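Local coordinates for immunity protein (PDB 4Q7O) that probably protects its own cell by neutralising the cognate toxin of a contact-dependent growth-inhibition system, as expected of a CDI immunity protein, at residues B[57-62]-B[86-91]; B[20-25]-B[96-101]. One frame throughout, in Å; residues are numbered along the deposited sequence.

Contact 1 (B[57-62]-B[86-91]); sequences GAQYEK and SIYFSV
Y60 carries its ring carbon CG between its backbone N and carbonyl carbon (chi1 63°), and F89 turns CG anti to its carbonyl carbon (chi1 -73°); with these torsions the two side chains lie alongside one another on one face of the sheet. CB of Y60 stands over one face of the F89 ring, 3.8 Å from its centroid and close to the ring normal, a CH-pi contact offset toward the rim. The rings themselves meet obliquely, their planes 48° apart. On the same face CD1 of I87 meets Y60 CD1 obliquely, 3.8 Å away, and also lies near CG of K62.

The strands 58-62 and 86-91 run antiparallel. Q59 with S90 and E61 with Y88 are the hydrogen-bonded pairs; E61 O accepts from Y88 N at 2.9 Å along a nearly straight N-H. Between them Y60 faces F89 as a non-hydrogen-bonded pair, where Y60 CA comes 3.0 Å from Y88 O in a CA-H...O contact.

The other face, with Q59, E61, Y88 and S90, is more polar. The Q59 chain runs past S90, its CG 3.2 Å from S90 OG, and puts NE2 at the edge of the Y88 ring. One water draws the three side chains together: it accepts from Q59 NE2 at 2.6 Å, donates to Y88 OH at 3.0 Å and hydrogen-bonds S90 OG. Y88 OH is also hydrogen-bonded to E99 on strand 98-103.

Helix 104-121 packs on the aromatic face, where F111 meets Y60 edge-to-face; the Y60 hydroxyl bonds to C43 O and K62 NZ to I47 O. This strand pair is therefore two-sided: one face packs mostly hydrocarbon and aromatic groups against helices, while the other links polar ends through water.

Contact 2 (B[20-25]-B[96-101]); sequences NHFVIS and NPEELI
V23 in the first turn of helix 22-34 and L100 in strand 98-103 make the nearest backbone approach, 6.5 Å between their CA atoms, and both direct CB at the opposing segment. One residue, H21, separates this helix from the Schellman motif at N20, which takes positive phi (65°) at the end of helix 10-18; the first turn is then supported by I24 N bonding to H21 O.

V23 and L100 run antiparallel alongside each other, with CB of V23 3.9 Å from CB of L100. The branches of V23 divide the work: CG1 packs against L100 CB and the E98 carbonyl, while CG2 comes 3.8 Å from E98 O and also touches E98 CB. With CG anti to the backbone N (chi1 174°), L100 also brings its methyls to H21 and I24. Its CD2 lies 3.7 Å from H21 CB and 3.8 Å from I24 CG1, and both of these side chains lie roughly perpendicular to that of L100; CD1 approaches the imidazole obliquely at H21 CD2. The imidazole is held at its other side, since H21 ND1 is hydrogen-bonded to the hydroxyl of Y110.

At the opposite end of the contact, OE1 of E98 sits at the edge of the F22 ring, near its plane and 4.1 Å from CE1. This is a loose van der Waals contact with one ring C-H, the ring and carboxylate planes being 39° apart. F22 also meets the F34 ring of the second subunit, so this end borders the dimer interface.

Helix 22-34 thus rests on the edge strand of the sheet within this chain, with V23 and I24 continuing onto F89 of neighbouring strand 86-91, L12 of helix 10-18 touching I24, and helix 104-121 flanking through L106 and Y110.

Contact 1 joins two neighbouring strands inside the sheet, whereas contact 2 lays a helix start on the next strand, 98-103, at the sheet's margin. Their centres are 8 Å apart, and they meet directly: F89 N probably bonds to L100 O at 2.8 Å, and I24 CD1 packs on F89 CG at 3.7 Å. Contact 2, near the second subunit, is more thoroughly buried and rests on van der Waals packing, mostly of aliphatic side chains, with no hydrogen bonds between its segments. Partly buried contact 1, touched by no other chain of the assembly, adds four backbone hydrogen bonds and a bridging water to aromatic and aliphatic packing. Both its segments lie between those of contact 2 in sequence.

Contact 1 (B[57-62]-B[86-91])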
ATOM      1  N   GLY B  57     -14.264  -2.434  -0.330  1.00 14.44           N
ATOM      2  CA  GLY B  57     -12.947  -1.935   0.030  1.00 14.70           C
ATOM      3  C   GLY B  57     -11.918  -1.838  -1.084  1.00 12.79           C
ATOM      4  O   GLY B  57     -10.757  -1.531  -0.812  1.00 12.89           O
ATOM      5  N   ALA B  58     -12.317  -2.098  -2.330  1.00 11.19           N
ATOM      6  CA  ALA B  58     -11.383  -1.990  -3.451  1.00 10.92           C
ATOM      7  C   ALA B  58     -12.105  -1.923  -4.780  1.00 10.37           C
ATOM      8  O   ALA B  58     -12.973  -2.742  -5.056  1.00 11.91           O
ATOM      9  CB  ALA B  58     -10.411  -3.162  -3.451  1.00 12.37           C
ATOM     10  N   GLN B  59     -11.725  -0.973  -5.623  1.00  9.01           N
ATOM     11  CA  GLN B  59     -12.323  -0.885  -6.947  1.00  9.16           C
ATOM     12  C   GLN B  59     -11.434  -0.138  -7.923  1.00  7.98           C
ATOM     13  O   GLN B  59     -10.554   0.632  -7.527  1.00  7.70           O
ATOM     14  CB  GLN B  59     -13.680  -0.177  -6.880  1.00 12.16           C
ATOM     15  CG  GLN B  59     -13.563   1.298  -6.515  1.00 15.56           C
ATOM     16  CD  GLN B  59     -14.872   2.054  -6.649  1.00 20.65           C
ATOM     17  OE1 GLN B  59     -15.758   1.659  -7.410  1.00 23.10           O
ATOM     18  NE2 GLN B  59     -14.996   3.154  -5.915  1.00 22.87           N
ATOM     19  N   TYR B  60     -11.688  -0.362  -9.207  1.00  7.30           N
ATOM     20  CA  TYR B  60     -11.173   0.519 -10.250  1.00  7.12           C
ATOM     21  C   TYR B  60     -12.247   0.801 -11.281  1.00  7.46           C
ATOM     22  O   TYR B  60     -13.193   0.024 -11.452  1.00  8.84           O
ATOM     23  CB  TYR B  60      -9.897  -0.022 -10.924  1.00  7.47           C
ATOM     24  CG  TYR B  60     -10.062  -1.339 -11.669  1.00  7.05           C
ATOM     25  CD1 TYR B  60     -10.679  -1.395 -12.922  1.00  7.94           C
ATOM     26  CD2 TYR B  60      -9.583  -2.528 -11.124  1.00  7.19           C
ATOM     27  CE1 TYR B  60     -10.833  -2.604 -13.602  1.00  8.37           C
ATOM     28  CE2 TYR B  60      -9.722  -3.742 -11.794  1.00  7.80           C
ATOM     29  CZ  TYR B  60     -10.351  -3.772 -13.034  1.00  8.27           C
ATOM     30  OH  TYR B  60     -10.500  -4.962 -13.718  1.00  9.29           O
ATOM     31  N   GLU B  61     -12.079   1.910 -11.988  1.00  7.98           N
ATOM     32  CA  GLU B  61     -12.970   2.260 -13.072  1.00  9.34           C
ATOM     33  C   GLU B  61     -12.192   3.135 -14.038  1.00  8.24           C
ATOM     34  O   GLU B  61     -11.615   4.148 -13.632  1.00  9.09           O
ATOM     35  CB  GLU B  61     -14.183   3.010 -12.520  1.00 13.51           C
ATOM     36  CG  GLU B  61     -15.271   3.333 -13.516  1.00 19.47           C
ATOM     37  CD  GLU B  61     -16.368   4.170 -12.883  1.00 25.06           C
ATOM     38  OE1 GLU B  61     -16.156   4.667 -11.754  1.00 27.37           O
ATOM     39  OE2 GLU B  61     -17.439   4.328 -13.506  1.00 28.14           O
ATOM     40  N   LYS B  62     -12.142   2.738 -15.305  1.00  8.47           N
ATOM     41  CA  LYS B  62     -11.610   3.629 -16.325  1.00  9.09           C
ATOM     42  C   LYS B  62     -12.421   4.919 -16.319  1.00  8.85           C
ATOM     43  O   LYS B  62     -13.646   4.897 -16.156  1.00 10.79           O
ATOM     44  CB  LYS B  62     -11.678   2.977 -17.701  1.00 10.02           C
ATOM     45  CG  LYS B  62     -10.696   1.839 -17.876  1.00 11.39           C
ATOM     46  CD  LYS B  62     -10.731   1.295 -19.289  1.00 12.69           C
ATOM     47  CE  LYS B  62      -9.671   0.222 -19.486  1.00 14.95           C
ATOM     48  NZ  LYS B  62      -9.711  -0.380 -20.848  1.00 17.40           N
ATOM     49  N   SER B  86      -7.153   7.530 -18.708  1.00  8.39           N
ATOM     50  CA  SER B  86      -6.784   7.306 -17.320  1.00  7.57           C
ATOM     51  C   SER B  86      -7.773   6.407 -16.596  1.00  6.65           C
ATOM     52  O   SER B  86      -8.866   6.128 -17.083  1.00  7.86           O
ATOM     53  CB  SER B  86      -6.639   8.639 -16.580  1.00  8.06           C
ATOM     54  OG  SER B  86      -5.581   9.418 -17.126  1.00 10.05           O
ATOM     55  N   ILE B  87      -7.384   5.975 -15.409  1.00  6.51           N
ATOM     56  CA  ILE B  87      -8.178   5.042 -14.638  1.00  6.74           C
ATOM     57  C   ILE B  87      -8.095   5.379 -13.155  1.00  6.27           C
ATOM     58  O   ILE B  87      -7.044   5.777 -12.646  1.00  6.56           O
ATOM     59  CB  ILE B  87      -7.742   3.591 -14.950  1.00  7.12           C
ATOM     60  CG1 ILE B  87      -8.500   2.573 -14.092  1.00  7.68           C
ATOM     61  CG2 ILE B  87      -6.217   3.442 -14.827  1.00  8.57           C
ATOM     62  CD1 ILE B  87      -8.342   1.152 -14.591  1.00  9.65           C
ATOM     63  N   TYR B  88      -9.232   5.247 -12.484  1.00  6.41           N
ATOM     64  CA  TYR B  88      -9.378   5.547 -11.069  1.00  6.34           C
ATOM     65  C   TYR B  88      -9.319   4.279 -10.237  1.00  6.68           C
ATOM     66  O   TYR B  88      -9.973   3.300 -10.564  1.00  8.44           O
ATOM     67  CB  TYR B  88     -10.726   6.238 -10.870  1.00  7.85           C
ATOM     68  CG  TYR B  88     -11.196   6.397  -9.446  1.00  8.47           C
ATOM     69  CD1 TYR B  88     -10.806   7.486  -8.676  1.00  8.62           C
ATOM     70  CD2 TYR B  88     -12.090   5.493  -8.896  1.00 10.29           C
ATOM     71  CE1 TYR B  88     -11.273   7.651  -7.379  1.00  8.93           C
ATOM     72  CE2 TYR B  88     -12.561   5.648  -7.610  1.00 11.64           C
ATOM     73  CZ  TYR B  88     -12.146   6.725  -6.855  1.00 10.61           C
ATOM     74  OH  TYR B  88     -12.630   6.874  -5.576  1.00 12.24           O
ATOM     75  N   PHE B  89      -8.532   4.308  -9.166  1.00  5.52           N
ATOM     76  CA  PHE B  89      -8.496   3.230  -8.186  1.00  5.74           C
ATOM     77  C   PHE B  89      -8.862   3.763  -6.820  1.00  7.60           C
ATOM     78  O   PHE B  89      -8.499   4.884  -6.467  1.00  8.02           O
ATOM     79  CB  PHE B  89      -7.087   2.636  -8.084  1.00  5.58           C
ATOM     80  CG  PHE B  89      -6.697   1.803  -9.250  1.00  5.91           C
ATOM     81  CD1 PHE B  89      -6.232   2.398 -10.415  1.00  7.31           C
ATOM     82  CD2 PHE B  89      -6.766   0.419  -9.178  1.00  7.26           C
ATOM     83  CE1 PHE B  89      -5.856   1.625 -11.499  1.00  8.34           C
ATOM     84  CE2 PHE B  89      -6.388  -0.362 -10.260  1.00  8.39           C
ATOM     85  CZ  PHE B  89      -5.934   0.237 -11.418  1.00  9.18           C
ATOM     86  N   SER B  90      -9.557   2.957  -6.031  1.00  7.78           N
ATOM     87  CA  SER B  90      -9.703   3.296  -4.624  1.00  9.26           C
ATOM     88  C   SER B  90      -9.656   2.068  -3.743  1.00  9.22           C
ATOM     89  O   SER B  90     -10.023   0.971  -4.163  1.00 10.14           O
ATOM     90  CB  SER B  90     -10.973   4.106  -4.371  1.00 13.63           C
ATOM     91  OG  SER B  90     -12.118   3.290  -4.443  1.00 16.80           O
ATOM     92  N   VAL B  91      -9.179   2.263  -2.523  1.00  8.23           N
ATOM     93  CA  VAL B  91      -9.226   1.222  -1.509  1.00  8.25           C
ATOM     94  C   VAL B  91      -9.747   1.789  -0.194  1.00  9.98           C
ATOM     95  O   VAL B  91      -9.636   2.989   0.069  1.00 10.13           O
ATOM     96  CB  VAL B  91      -7.841   0.564  -1.286  1.00  9.29           C
ATOM     97  CG1 VAL B  91      -7.412  -0.200  -2.523  1.00 10.95           C
ATOM     98  CG2 VAL B  91      -6.801   1.605  -0.875  1.00 10.51           C
TER
HETATM   99  O   HOH W   1     -14.192   4.758  -4.035  1.00 35.77           O

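Contact 2 (B[20-25]-B[96-101])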
ATOM      1  N   ASN B  20       5.334   5.636  -5.633  1.00  6.67           N
ATOM      2  CA  ASN B  20       4.432   6.326  -4.703  1.00  7.45           C
ATOM      3  C   ASN B  20       2.967   5.981  -5.001  1.00  7.58           C
ATOM      4  O   ASN B  20       2.055   6.742  -4.692  1.00  9.65           O
ATOM      5  CB  ASN B  20       4.665   7.844  -4.724  1.00  8.93           C
ATOM      6  CG  ASN B  20       4.292   8.525  -3.417  1.00 11.89           C
ATOM      7  OD1 ASN B  20       4.157   7.887  -2.370  1.00 11.88           O
ATOM      8  ND2 ASN B  20       4.136   9.845  -3.476  1.00 15.06           N
ATOM      9  N   HIS B  21       2.749   4.815  -5.597  1.00  6.18           N
ATOM     10  CA  HIS B  21       1.395   4.352  -5.914  1.00  5.53           C
ATOM     11  C   HIS B  21       0.963   3.231  -4.985  1.00  6.11           C
ATOM     12  O   HIS B  21       0.555   2.153  -5.430  1.00  6.82           O
ATOM     13  CB  HIS B  21       1.317   3.927  -7.380  1.00  6.72           C
ATOM     14  CG  HIS B  21       1.511   5.070  -8.325  1.00  6.43           C
ATOM     15  ND1 HIS B  21       1.922   4.900  -9.631  1.00  7.20           N
ATOM     16  CD2 HIS B  21       1.346   6.404  -8.153  1.00  6.23           C
ATOM     17  CE1 HIS B  21       2.002   6.079 -10.217  1.00  7.72           C
ATOM     18  NE2 HIS B  21       1.654   7.009  -9.344  1.00  6.86           N
ATOM     19  N   PHE B  22       1.063   3.509  -3.690  1.00  5.97           N
ATOM     20  CA  PHE B  22       0.742   2.543  -2.651  1.00  6.01           C
ATOM     21  C   PHE B  22      -0.709   2.057  -2.705  1.00  5.99           C
ATOM     22  O   PHE B  22      -1.005   0.955  -2.251  1.00  7.04           O
ATOM     23  CB  PHE B  22       1.071   3.116  -1.269  1.00  5.92           C
ATOM     24  CG  PHE B  22       0.420   4.444  -0.999  1.00  7.07           C
ATOM     25  CD1 PHE B  22      -0.851   4.510  -0.438  1.00  8.16           C
ATOM     26  CD2 PHE B  22       1.078   5.628  -1.310  1.00  8.70           C
ATOM     27  CE1 PHE B  22      -1.456   5.731  -0.182  1.00  8.34           C
ATOM     28  CE2 PHE B  22       0.478   6.856  -1.066  1.00  8.58           C
ATOM     29  CZ  PHE B  22      -0.797   6.910  -0.502  1.00  9.29           C
ATOM     30  N   VAL B  23      -1.611   2.848  -3.280  1.00  5.74           N
ATOM     31  CA  VAL B  23      -2.993   2.390  -3.450  1.00  5.38           C
ATOM     32  C   VAL B  23      -3.058   1.111  -4.293  1.00  5.73           C
ATOM     33  O   VAL B  23      -3.855   0.203  -4.007  1.00  6.88           O
ATOM     34  CB  VAL B  23      -3.884   3.513  -4.047  1.00  5.87           C
ATOM     35  CG1 VAL B  23      -5.186   2.948  -4.606  1.00  7.61           C
ATOM     36  CG2 VAL B  23      -4.174   4.578  -2.986  1.00  6.95           C
ATOM     37  N   ILE B  24      -2.204   1.032  -5.315  1.00  5.47           N
ATOM     38  CA  ILE B  24      -2.133  -0.167  -6.150  1.00  6.65           C
ATOM     39  C   ILE B  24      -1.666  -1.390  -5.357  1.00  7.29           C
ATOM     40  O   ILE B  24      -2.210  -2.488  -5.514  1.00  7.74           O
ATOM     41  CB  ILE B  24      -1.209   0.040  -7.364  1.00  7.41           C
ATOM     42  CG1 ILE B  24      -1.695   1.217  -8.219  1.00  9.24           C
ATOM     43  CG2 ILE B  24      -1.120  -1.236  -8.188  1.00  8.54           C
ATOM     44  CD1 ILE B  24      -3.121   1.079  -8.715  1.00 11.33           C
ATOM     45  N   SER B  25      -0.655  -1.190  -4.514  1.00  7.62           N
ATOM     46  CA  SER B  25      -0.132  -2.238  -3.634  1.00  8.21           C
ATOM     47  C   SER B  25      -1.257  -2.795  -2.759  1.00  7.79           C
ATOM     48  O   SER B  25      -1.437  -4.013  -2.633  1.00  9.68           O
ATOM     49  CB  SER B  25       0.970  -1.676  -2.716  1.00  9.46           C
ATOM     50  OG  SER B  25       1.739  -0.649  -3.336  1.00 13.19           O
ATOM     51  N   ASN B  96     -14.511   7.354   3.177  1.00 23.18           N
ATOM     52  CA  ASN B  96     -13.184   7.957   3.195  1.00 20.97           C
ATOM     53  C   ASN B  96     -12.168   7.117   2.443  1.00 16.78           C
ATOM     54  O   ASN B  96     -11.210   6.637   3.039  1.00 16.85           O
ATOM     55  CB  ASN B  96     -12.699   8.119   4.634  1.00 23.78           C
ATOM     56  CG  ASN B  96     -13.481   9.148   5.393  1.00 26.33           C
ATOM     57  OD1 ASN B  96     -14.117   8.844   6.401  1.00 28.05           O
ATOM     58  ND2 ASN B  96     -13.447  10.382   4.912  1.00 26.95           N
ATOM     59  N   PRO B  97     -12.359   6.945   1.128  1.00 14.34           N
ATOM     60  CA  PRO B  97     -11.483   6.018   0.413  1.00 12.82           C
ATOM     61  C   PRO B  97     -10.105   6.607   0.169  1.00 11.09           C
ATOM     62  O   PRO B  97      -9.948   7.830   0.143  1.00 12.48           O
ATOM     63  CB  PRO B  97     -12.212   5.821  -0.920  1.00 13.99           C
ATOM     64  CG  PRO B  97     -12.930   7.090  -1.133  1.00 14.97           C
ATOM     65  CD  PRO B  97     -13.355   7.562   0.233  1.00 14.97           C
ATOM     66  N   GLU B  98      -9.117   5.731   0.009  1.00  8.34           N
ATOM     67  CA  GLU B  98      -7.786   6.138  -0.424  1.00  7.72           C
ATOM     68  C   GLU B  98      -7.761   6.008  -1.941  1.00  7.45           C
ATOM     69  O   GLU B  98      -7.962   4.920  -2.479  1.00  8.09           O
ATOM     70  CB  GLU B  98      -6.736   5.233   0.206  1.00  9.80           C
ATOM     71  CG  GLU B  98      -6.870   5.104   1.709  1.00 11.38           C
ATOM     72  CD  GLU B  98      -5.825   4.172   2.285  1.00 12.77           C
ATOM     73  OE1 GLU B  98      -4.627   4.373   1.977  1.00 12.62           O
ATOM     74  OE2 GLU B  98      -6.197   3.232   3.023  1.00 15.09           O
ATOM     75  N   GLU B  99      -7.529   7.115  -2.637  1.00  7.57           N
ATOM     76  CA  GLU B  99      -7.776   7.160  -4.078  1.00  7.79           C
ATOM     77  C   GLU B  99      -6.527   7.465  -4.887  1.00  6.35           C
ATOM     78  O   GLU B  99      -5.629   8.165  -4.429  1.00  8.52           O
ATOM     79  CB  GLU B  99      -8.827   8.223  -4.388  1.00  9.27           C
ATOM     80  CG  GLU B  99     -10.149   8.016  -3.681  1.00 10.35           C
ATOM     81  CD  GLU B  99     -11.035   9.244  -3.744  1.00 12.81           C
ATOM     82  OE1 GLU B  99     -10.680  10.265  -3.121  1.00 14.82           O
ATOM     83  OE2 GLU B  99     -12.077   9.193  -4.430  1.00 12.69           O
ATOM     84  N   LEU B 100      -6.494   6.966  -6.116  1.00  6.39           N
ATOM     85  CA  LEU B 100      -5.387   7.227  -7.024  1.00  6.23           C
ATOM     86  C   LEU B 100      -5.869   7.173  -8.456  1.00  6.50           C
ATOM     87  O   LEU B 100      -6.627   6.284  -8.827  1.00  7.85           O
ATOM     88  CB  LEU B 100      -4.290   6.178  -6.822  1.00  6.97           C
ATOM     89  CG  LEU B 100      -3.095   6.199  -7.780  1.00  8.30           C
ATOM     90  CD1 LEU B 100      -2.266   7.451  -7.595  1.00  9.73           C
ATOM     91  CD2 LEU B 100      -2.222   4.965  -7.589  1.00  8.09           C
ATOM     92  N   ILE B 101      -5.406   8.119  -9.263  1.00  5.36           N
ATOM     93  CA  ILE B 101      -5.636   8.078 -10.701  1.00  6.37           C
ATOM     94  C   ILE B 101      -4.297   7.944 -11.416  1.00  6.51           C
ATOM     95  O   ILE B 101      -3.338   8.636 -11.077  1.00  6.99           O
ATOM     96  CB  ILE B 101      -6.375   9.334 -11.176  1.00  7.16           C
ATOM     97  CG1 ILE B 101      -7.801   9.345 -10.606  1.00  7.02           C
ATOM     98  CG2 ILE B 101      -6.381   9.413 -12.691  1.00  7.73           C
ATOM     99  CD1 ILE B 101      -8.488  10.708 -10.672  1.00  7.72           C
TER